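Local coordinates for protein MIX1 (PDB 3HA4) that forms a homodimer and probably acts as a TPR-like helical scaffold that mediates protein-protein interactions, at residues D28-H38 / Q60-I71. Numbering follows the deposited sequence.
Sequences DPRRPPWPLLH and QTKHYYPADWLI
Tyr-65 and Trp-34 form a T-shaped (edge-to-face) pair in this TPR-like, all-helical fold, where the proline-rich entry to helix 34-42 lies against the turn joining helices 54-64 and 70-81. The tryptophan edge points at the tyrosine face, with ring planes 73° apart, and Trp-34 CB makes a CH-pi contact over the same ring. At the far end of Tyr-65, OH donates to Pro-32 O (2.6 Å) in the carbonyl plane and accepts from Arg-31 NH1 (2.9 Å), the phenol oxygen lying in the guanidinium plane. A water bridges Tyr-65 OH to Trp-34 N, so three partners fix the phenol at the start of the helix. Arg-31 reaches it through a bend at chi3 (87°), while its CB sits 3.7 Å from the centroid of the Tyr-64 ring, another CH-pi contact. Tyr-64 OH donates to Asp-28 OD2 (2.5 Å) from above the carboxylate plane; Asp-28 OD1 accepts from Arg-30 N, closing an Asx turn. Pro-32 CG packs on the Gln-60 amide, and Leu-37 CD2 touches Thr-61 CG2 and, from another direction, Tyr-65 CE2. Ile-71 CD1 meets both Leu-37 CG and Trp-34 CD1, and Leu-70 CG lies 3.7 Å from His-38 CD2. Trp-34 and Leu-70 also pack on Asp-124 and Trp-69 of the second subunit, so this end of the contact forms part of the homodimer interface. With CG of Asp-68 anti to its amide nitrogen (chi1 -176°), the carboxylate caps helix 70-81: OD2 takes Ile-71 N through one face and Trp-34 NE1 (2.9 Å) through the opposite face.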
ATOM      1  N   ASP A  28      20.277  -1.890 -14.544  1.00 29.64           N
ATOM      2  CA  ASP A  28      21.164  -1.325 -13.538  1.00 28.22           C
ATOM      3  C   ASP A  28      21.332  -2.307 -12.381  1.00 38.58           C
ATOM      4  O   ASP A  28      20.361  -2.721 -11.754  1.00 35.26           O
ATOM      5  CB  ASP A  28      20.611   0.021 -13.060  1.00 28.11           C
ATOM      6  CG  ASP A  28      21.558   0.785 -12.138  1.00 26.67           C
ATOM      7  OD1 ASP A  28      22.622   0.268 -11.723  1.00 29.07           O
ATOM      8  OD2 ASP A  28      21.213   1.940 -11.821  1.00 27.40           O
ATOM      9  N   PRO A  29      22.565  -2.649 -12.093  1.00 39.86           N
ATOM     10  CA  PRO A  29      22.925  -3.577 -11.050  1.00 37.82           C
ATOM     11  C   PRO A  29      22.559  -3.054  -9.693  1.00 38.55           C
ATOM     12  O   PRO A  29      22.402  -3.791  -8.782  1.00 29.56           O
ATOM     13  CB  PRO A  29      24.419  -3.631 -11.195  1.00 35.60           C
ATOM     14  CG  PRO A  29      24.676  -3.191 -12.478  1.00 48.30           C
ATOM     15  CD  PRO A  29      23.750  -2.199 -12.802  1.00 40.25           C
ATOM     16  N   ARG A  30      22.469  -1.753  -9.586  1.00 39.26           N
ATOM     17  CA  ARG A  30      22.154  -1.080  -8.359  1.00 42.03           C
ATOM     18  C   ARG A  30      20.699  -0.920  -8.099  1.00 34.86           C
ATOM     19  O   ARG A  30      20.344  -0.389  -7.110  1.00 34.81           O
ATOM     20  CB  ARG A  30      22.850   0.265  -8.306  1.00 34.67           C
ATOM     21  CG  ARG A  30      24.104   0.211  -9.034  1.00 45.48           C
ATOM     22  CD  ARG A  30      25.199   0.895  -8.386  1.00 38.25           C
ATOM     23  NE  ARG A  30      24.659   1.847  -7.504  1.00 43.15           N
ATOM     24  CZ  ARG A  30      25.193   3.013  -7.272  1.00 76.87           C
ATOM     25  NH1 ARG A  30      26.295   3.362  -7.887  1.00 51.29           N
ATOM     26  NH2 ARG A  30      24.598   3.825  -6.426  1.00 69.51           N
ATOM     27  N   ARG A  31      19.860  -1.397  -8.985  1.00 24.04           N
ATOM     28  CA  ARG A  31      18.449  -1.202  -8.806  1.00 25.45           C
ATOM     29  C   ARG A  31      17.849  -2.072  -7.713  1.00 23.77           C
ATOM     30  O   ARG A  31      17.961  -3.262  -7.754  1.00 24.62           O
ATOM     31  CB  ARG A  31      17.747  -1.434 -10.129  1.00 25.86           C
ATOM     32  CG  ARG A  31      16.370  -1.900 -10.003  1.00 26.30           C
ATOM     33  CD  ARG A  31      15.659  -2.010 -11.266  1.00 27.51           C
ATOM     34  NE  ARG A  31      15.873  -3.293 -11.882  1.00 27.89           N
ATOM     35  CZ  ARG A  31      15.140  -4.367 -11.670  1.00 28.16           C
ATOM     36  NH1 ARG A  31      14.131  -4.357 -10.856  1.00 27.55           N
ATOM     37  NH2 ARG A  31      15.435  -5.467 -12.272  1.00 32.20           N
ATOM     38  N   PRO A  32      17.179  -1.456  -6.751  1.00 24.17           N
ATOM     39  CA  PRO A  32      16.514  -2.213  -5.689  1.00 23.51           C
ATOM     40  C   PRO A  32      15.367  -2.968  -6.316  1.00 24.72           C
ATOM     41  O   PRO A  32      14.616  -2.383  -7.091  1.00 26.54           O
ATOM     42  CB  PRO A  32      15.954  -1.121  -4.759  1.00 23.15           C
ATOM     43  CG  PRO A  32      16.606   0.170  -5.209  1.00 24.96           C
ATOM     44  CD  PRO A  32      16.910  -0.011  -6.664  1.00 24.58           C
ATOM     45  N   PRO A  33      15.232  -4.258  -6.016  1.00 24.25           N
ATOM     46  CA  PRO A  33      14.024  -4.880  -6.565  1.00 24.16           C
ATOM     47  C   PRO A  33      12.789  -4.219  -5.944  1.00 24.08           C
ATOM     48  O   PRO A  33      12.817  -3.838  -4.771  1.00 23.50           O
ATOM     49  CB  PRO A  33      14.147  -6.352  -6.139  1.00 24.40           C
ATOM     50  CG  PRO A  33      15.592  -6.517  -5.717  1.00 24.37           C
ATOM     51  CD  PRO A  33      16.054  -5.189  -5.231  1.00 23.41           C
ATOM     52  N   TRP A  34      11.724  -4.092  -6.730  1.00 26.44           N
ATOM     53  CA  TRP A  34      10.497  -3.431  -6.291  1.00 25.86           C
ATOM     54  C   TRP A  34       9.872  -4.037  -5.010  1.00 24.53           C
ATOM     55  O   TRP A  34       9.430  -3.299  -4.128  1.00 25.63           O
ATOM     56  CB  TRP A  34       9.490  -3.356  -7.455  1.00 26.97           C
ATOM     57  CG  TRP A  34       8.188  -2.685  -7.113  1.00 25.84           C
ATOM     58  CD1 TRP A  34       7.902  -1.349  -7.195  1.00 25.34           C
ATOM     59  CD2 TRP A  34       7.001  -3.320  -6.612  1.00 26.88           C
ATOM     60  NE1 TRP A  34       6.614  -1.115  -6.781  1.00 26.61           N
ATOM     61  CE2 TRP A  34       6.035  -2.305  -6.423  1.00 33.81           C
ATOM     62  CE3 TRP A  34       6.661  -4.646  -6.312  1.00 25.62           C
ATOM     63  CZ2 TRP A  34       4.747  -2.574  -5.945  1.00 25.99           C
ATOM     64  CZ3 TRP A  34       5.380  -4.915  -5.837  1.00 26.85           C
ATOM     65  CH2 TRP A  34       4.439  -3.881  -5.658  1.00 24.73           C
ATOM     66  N   PRO A  35       9.852  -5.336  -4.870  1.00 25.86           N
ATOM     67  CA  PRO A  35       9.218  -5.871  -3.702  1.00 26.61           C
ATOM     68  C   PRO A  35       9.947  -5.616  -2.433  1.00 25.29           C
ATOM     69  O   PRO A  35       9.313  -5.484  -1.461  1.00 28.39           O
ATOM     70  CB  PRO A  35       9.150  -7.341  -4.024  1.00 27.35           C
ATOM     71  CG  PRO A  35       9.115  -7.382  -5.399  1.00 29.76           C
ATOM     72  CD  PRO A  35      10.029  -6.391  -5.854  1.00 28.74           C
ATOM     73  N   LEU A  36      11.254  -5.521  -2.437  1.00 40.21           N
ATOM     74  CA  LEU A  36      11.964  -5.188  -1.225  1.00 31.84           C
ATOM     75  C   LEU A  36      11.846  -3.711  -0.887  1.00 32.72           C
ATOM     76  O   LEU A  36      11.824  -3.337   0.245  1.00 28.86           O
ATOM     77  CB  LEU A  36      13.413  -5.644  -1.311  1.00 26.39           C
ATOM     78  CG  LEU A  36      14.366  -5.057  -0.282  1.00 35.58           C
ATOM     79  CD1 LEU A  36      14.368  -5.730   1.042  1.00 28.87           C
ATOM     80  CD2 LEU A  36      15.726  -4.887  -0.780  1.00 30.67           C
ATOM     81  N   LEU A  37      11.757  -2.899  -1.921  1.00 25.28           N
ATOM     82  CA  LEU A  37      11.520  -1.483  -1.833  1.00 25.22           C
ATOM     83  C   LEU A  37      10.153  -1.174  -1.293  1.00 26.09           C
ATOM     84  O   LEU A  37       9.987  -0.316  -0.482  1.00 29.44           O
ATOM     85  CB  LEU A  37      11.710  -0.856  -3.197  1.00 25.81           C
ATOM     86  CG  LEU A  37      11.635   0.647  -3.317  1.00 28.55           C
ATOM     87  CD1 LEU A  37      12.556   1.314  -2.400  1.00 25.20           C
ATOM     88  CD2 LEU A  37      11.832   1.112  -4.692  1.00 26.17           C
ATOM     89  N   HIS A  38       9.165  -1.906  -1.743  1.00 26.24           N
ATOM     90  CA  HIS A  38       7.851  -1.767  -1.216  1.00 27.10           C
ATOM     91  C   HIS A  38       7.832  -2.181   0.234  1.00 26.66           C
ATOM     92  O   HIS A  38       7.244  -1.548   1.043  1.00 25.55           O
ATOM     93  CB  HIS A  38       6.875  -2.578  -2.030  1.00 27.02           C
ATOM     94  CG  HIS A  38       5.519  -2.662  -1.425  1.00 26.98           C
ATOM     95  ND1 HIS A  38       5.189  -3.594  -0.481  1.00 26.06           N
ATOM     96  CD2 HIS A  38       4.410  -1.928  -1.624  1.00 29.27           C
ATOM     97  CE1 HIS A  38       3.938  -3.432  -0.126  1.00 27.59           C
ATOM     98  NE2 HIS A  38       3.442  -2.430  -0.805  1.00 25.84           N
ATOM     99  N   GLN A  60      14.517   6.413  -5.624  1.00 26.26           N
ATOM    100  CA  GLN A  60      14.595   5.119  -6.286  1.00 26.14           C
ATOM    101  C   GLN A  60      13.304   4.760  -7.004  1.00 25.82           C
ATOM    102  O   GLN A  60      13.350   4.141  -8.071  1.00 25.28           O
ATOM    103  CB  GLN A  60      15.009   4.005  -5.319  1.00 26.33           C
ATOM    104  CG  GLN A  60      16.394   4.215  -4.735  1.00 27.62           C
ATOM    105  CD  GLN A  60      16.728   3.249  -3.614  1.00 38.29           C
ATOM    106  OE1 GLN A  60      15.873   2.886  -2.816  1.00 31.03           O
ATOM    107  NE2 GLN A  60      17.984   2.829  -3.553  1.00 33.98           N
ATOM    108  N   THR A  61      12.149   5.135  -6.446  1.00 27.19           N
ATOM    109  CA  THR A  61      10.912   4.728  -7.090  1.00 29.15           C
ATOM    110  C   THR A  61      10.591   5.597  -8.312  1.00 25.16           C
ATOM    111  O   THR A  61      10.169   5.075  -9.328  1.00 25.09           O
ATOM    112  CB  THR A  61       9.708   4.570  -6.126  1.00 26.98           C
ATOM    113  OG1 THR A  61       8.842   5.702  -6.231  1.00 52.03           O
ATOM    114  CG2 THR A  61      10.165   4.406  -4.710  1.00 24.90           C
ATOM    115  N   LYS A  62      10.829   6.902  -8.226  1.00 25.32           N
ATOM    116  CA  LYS A  62      10.646   7.767  -9.388  1.00 25.50           C
ATOM    117  C   LYS A  62      11.527   7.305 -10.537  1.00 25.35           C
ATOM    118  O   LYS A  62      11.144   7.368 -11.705  1.00 29.92           O
ATOM    119  CB  LYS A  62      11.038   9.206  -9.066  1.00 25.72           C
ATOM    120  CG  LYS A  62      10.152   9.909  -8.092  1.00 35.52           C
ATOM    121  CD  LYS A  62      10.437  11.400  -8.131  1.00 39.21           C
ATOM    122  CE  LYS A  62      11.725  11.732  -7.386  1.00 53.09           C
ATOM    123  NZ  LYS A  62      11.859  13.198  -7.113  1.00 51.35           N
ATOM    124  N   HIS A  63      12.725   6.851 -10.192  1.00 26.04           N
ATOM    125  CA  HIS A  63      13.740   6.549 -11.189  1.00 26.06           C
ATOM    126  C   HIS A  63      13.541   5.166 -11.810  1.00 26.30           C
ATOM    127  O   HIS A  63      13.536   5.013 -13.043  1.00 26.66           O
ATOM    128  CB  HIS A  63      15.142   6.660 -10.574  1.00 27.69           C
ATOM    129  CG  HIS A  63      16.246   6.434 -11.559  1.00 27.42           C
ATOM    130  ND1 HIS A  63      16.901   5.225 -11.684  1.00 27.74           N
ATOM    131  CD2 HIS A  63      16.795   7.258 -12.483  1.00 28.16           C
ATOM    132  CE1 HIS A  63      17.810   5.318 -12.638  1.00 28.86           C
ATOM    133  NE2 HIS A  63      17.765   6.538 -13.140  1.00 29.12           N
ATOM    134  N   TYR A  64      13.382   4.167 -10.948  1.00 26.18           N
ATOM    135  CA  TYR A  64      13.259   2.780 -11.383  1.00 25.99           C
ATOM    136  C   TYR A  64      11.821   2.349 -11.670  1.00 29.38           C
ATOM    137  O   TYR A  64      11.590   1.438 -12.469  1.00 26.03           O
ATOM    138  CB  TYR A  64      13.894   1.849 -10.339  1.00 28.52           C
ATOM    139  CG  TYR A  64      15.399   1.998 -10.242  1.00 26.74           C
ATOM    140  CD1 TYR A  64      16.222   1.630 -11.304  1.00 34.17           C
ATOM    141  CD2 TYR A  64      15.991   2.512  -9.103  1.00 27.09           C
ATOM    142  CE1 TYR A  64      17.598   1.769 -11.224  1.00 30.63           C
ATOM    143  CE2 TYR A  64      17.363   2.651  -9.005  1.00 28.20           C
ATOM    144  CZ  TYR A  64      18.160   2.278 -10.070  1.00 31.53           C
ATOM    145  OH  TYR A  64      19.513   2.419  -9.982  1.00 30.47           O
ATOM    146  N   TYR A  65      10.859   3.001 -11.017  1.00 26.35           N
ATOM    147  CA  TYR A  65       9.462   2.598 -11.132  1.00 25.33           C
ATOM    148  C   TYR A  65       8.496   3.791 -11.248  1.00 24.82           C
ATOM    149  O   TYR A  65       7.561   3.912 -10.467  1.00 25.30           O
ATOM    150  CB  TYR A  65       9.087   1.698  -9.944  1.00 25.62           C
ATOM    151  CG  TYR A  65      10.097   0.622  -9.683  1.00 27.28           C
ATOM    152  CD1 TYR A  65      10.171  -0.490 -10.502  1.00 26.55           C
ATOM    153  CD2 TYR A  65      11.009   0.724  -8.630  1.00 26.36           C
ATOM    154  CE1 TYR A  65      11.111  -1.493 -10.283  1.00 26.09           C
ATOM    155  CE2 TYR A  65      11.966  -0.282  -8.398  1.00 28.45           C
ATOM    156  CZ  TYR A  65      12.007  -1.385  -9.236  1.00 25.80           C
ATOM    157  OH  TYR A  65      12.928  -2.387  -9.049  1.00 26.95           O
ATOM    158  N   PRO A  66       8.712   4.654 -12.250  1.00 25.63           N
ATOM    159  CA  PRO A  66       7.906   5.874 -12.427  1.00 25.71           C
ATOM    160  C   PRO A  66       6.443   5.565 -12.760  1.00 26.83           C
ATOM    161  O   PRO A  66       5.604   6.470 -12.689  1.00 25.86           O
ATOM    162  CB  PRO A  66       8.536   6.561 -13.642  1.00 25.82           C
ATOM    163  CG  PRO A  66       9.294   5.473 -14.377  1.00 26.08           C
ATOM    164  CD  PRO A  66       9.506   4.306 -13.443  1.00 26.08           C
ATOM    165  N   ALA A  67       6.155   4.323 -13.134  1.00 25.12           N
ATOM    166  CA  ALA A  67       4.791   3.915 -13.472  1.00 25.22           C
ATOM    167  C   ALA A  67       4.034   3.266 -12.325  1.00 25.18           C
ATOM    168  O   ALA A  67       2.843   2.992 -12.461  1.00 40.51           O
ATOM    169  CB  ALA A  67       4.778   2.996 -14.682  1.00 25.99           C
ATOM    170  N   ASP A  68       4.707   3.025 -11.203  1.00 38.91           N
ATOM    171  CA  ASP A  68       4.062   2.382 -10.057  1.00 28.59           C
ATOM    172  C   ASP A  68       3.167   3.330  -9.250  1.00 25.50           C
ATOM    173  O   ASP A  68       3.492   4.514  -9.069  1.00 24.26           O
ATOM    174  CB  ASP A  68       5.103   1.772  -9.120  1.00 29.44           C
ATOM    175  CG  ASP A  68       4.467   1.008  -7.964  1.00 43.23           C
ATOM    176  OD1 ASP A  68       3.517   0.226  -8.220  1.00 46.48           O
ATOM    177  OD2 ASP A  68       4.910   1.198  -6.806  1.00 27.38           O
ATOM    178  N   TRP A  69       2.055   2.801  -8.744  1.00 25.40           N
ATOM    179  CA  TRP A  69       1.130   3.599  -7.919  1.00 24.59           C
ATOM    180  C   TRP A  69       1.146   3.122  -6.467  1.00 25.04           C
ATOM    181  O   TRP A  69       0.820   3.881  -5.555  1.00 25.01           O
ATOM    182  CB  TRP A  69      -0.316   3.550  -8.476  1.00 25.41           C
ATOM    183  CG  TRP A  69      -0.806   2.153  -8.595  1.00 25.28           C
ATOM    184  CD1 TRP A  69      -0.605   1.307  -9.639  1.00 26.43           C
ATOM    185  CD2 TRP A  69      -1.511   1.403  -7.601  1.00 25.82           C
ATOM    186  NE1 TRP A  69      -1.158   0.079  -9.367  1.00 27.97           N
ATOM    187  CE2 TRP A  69      -1.723   0.115  -8.121  1.00 26.74           C
ATOM    188  CE3 TRP A  69      -1.999   1.702  -6.329  1.00 26.13           C
ATOM    189  CZ2 TRP A  69      -2.408  -0.870  -7.420  1.00 29.49           C
ATOM    190  CZ3 TRP A  69      -2.671   0.721  -5.632  1.00 27.39           C
ATOM    191  CH2 TRP A  69      -2.875  -0.548  -6.181  1.00 28.44           C
ATOM    192  N   LEU A  70       1.516   1.861  -6.263  1.00 25.47           N
ATOM    193  CA  LEU A  70       1.446   1.240  -4.944  1.00 25.89           C
ATOM    194  C   LEU A  70       2.359   1.929  -3.937  1.00 25.00           C
ATOM    195  O   LEU A  70       1.940   2.300  -2.838  1.00 26.08           O
ATOM    196  CB  LEU A  70       1.784  -0.250  -5.031  1.00 27.14           C
ATOM    197  CG  LEU A  70       1.480  -1.087  -3.786  1.00 44.35           C
ATOM    198  CD1 LEU A  70       0.165  -0.658  -3.137  1.00 50.90           C
ATOM    199  CD2 LEU A  70       1.444  -2.566  -4.128  1.00 60.82           C
ATOM    200  N   ILE A  71       3.614   2.112  -4.315  1.00 32.09           N
ATOM    201  CA  ILE A  71       4.550   2.762  -3.422  1.00 29.34           C
ATOM    202  C   ILE A  71       4.149   4.217  -3.157  1.00 24.31           C
ATOM    203  O   ILE A  71       4.148   4.655  -2.006  1.00 24.51           O
ATOM    204  CB  ILE A  71       6.002   2.597  -3.916  1.00 30.35           C
ATOM    205  CG1 ILE A  71       6.430   1.140  -3.707  1.00 26.54           C
ATOM    206  CG2 ILE A  71       6.939   3.574  -3.189  1.00 24.83           C
ATOM    207  CD1 ILE A  71       7.855   0.820  -4.114  1.00 27.95           C
TER
HETATM  208  O   HOH W   1      12.014  -5.239  -9.009  1.00 42.27           O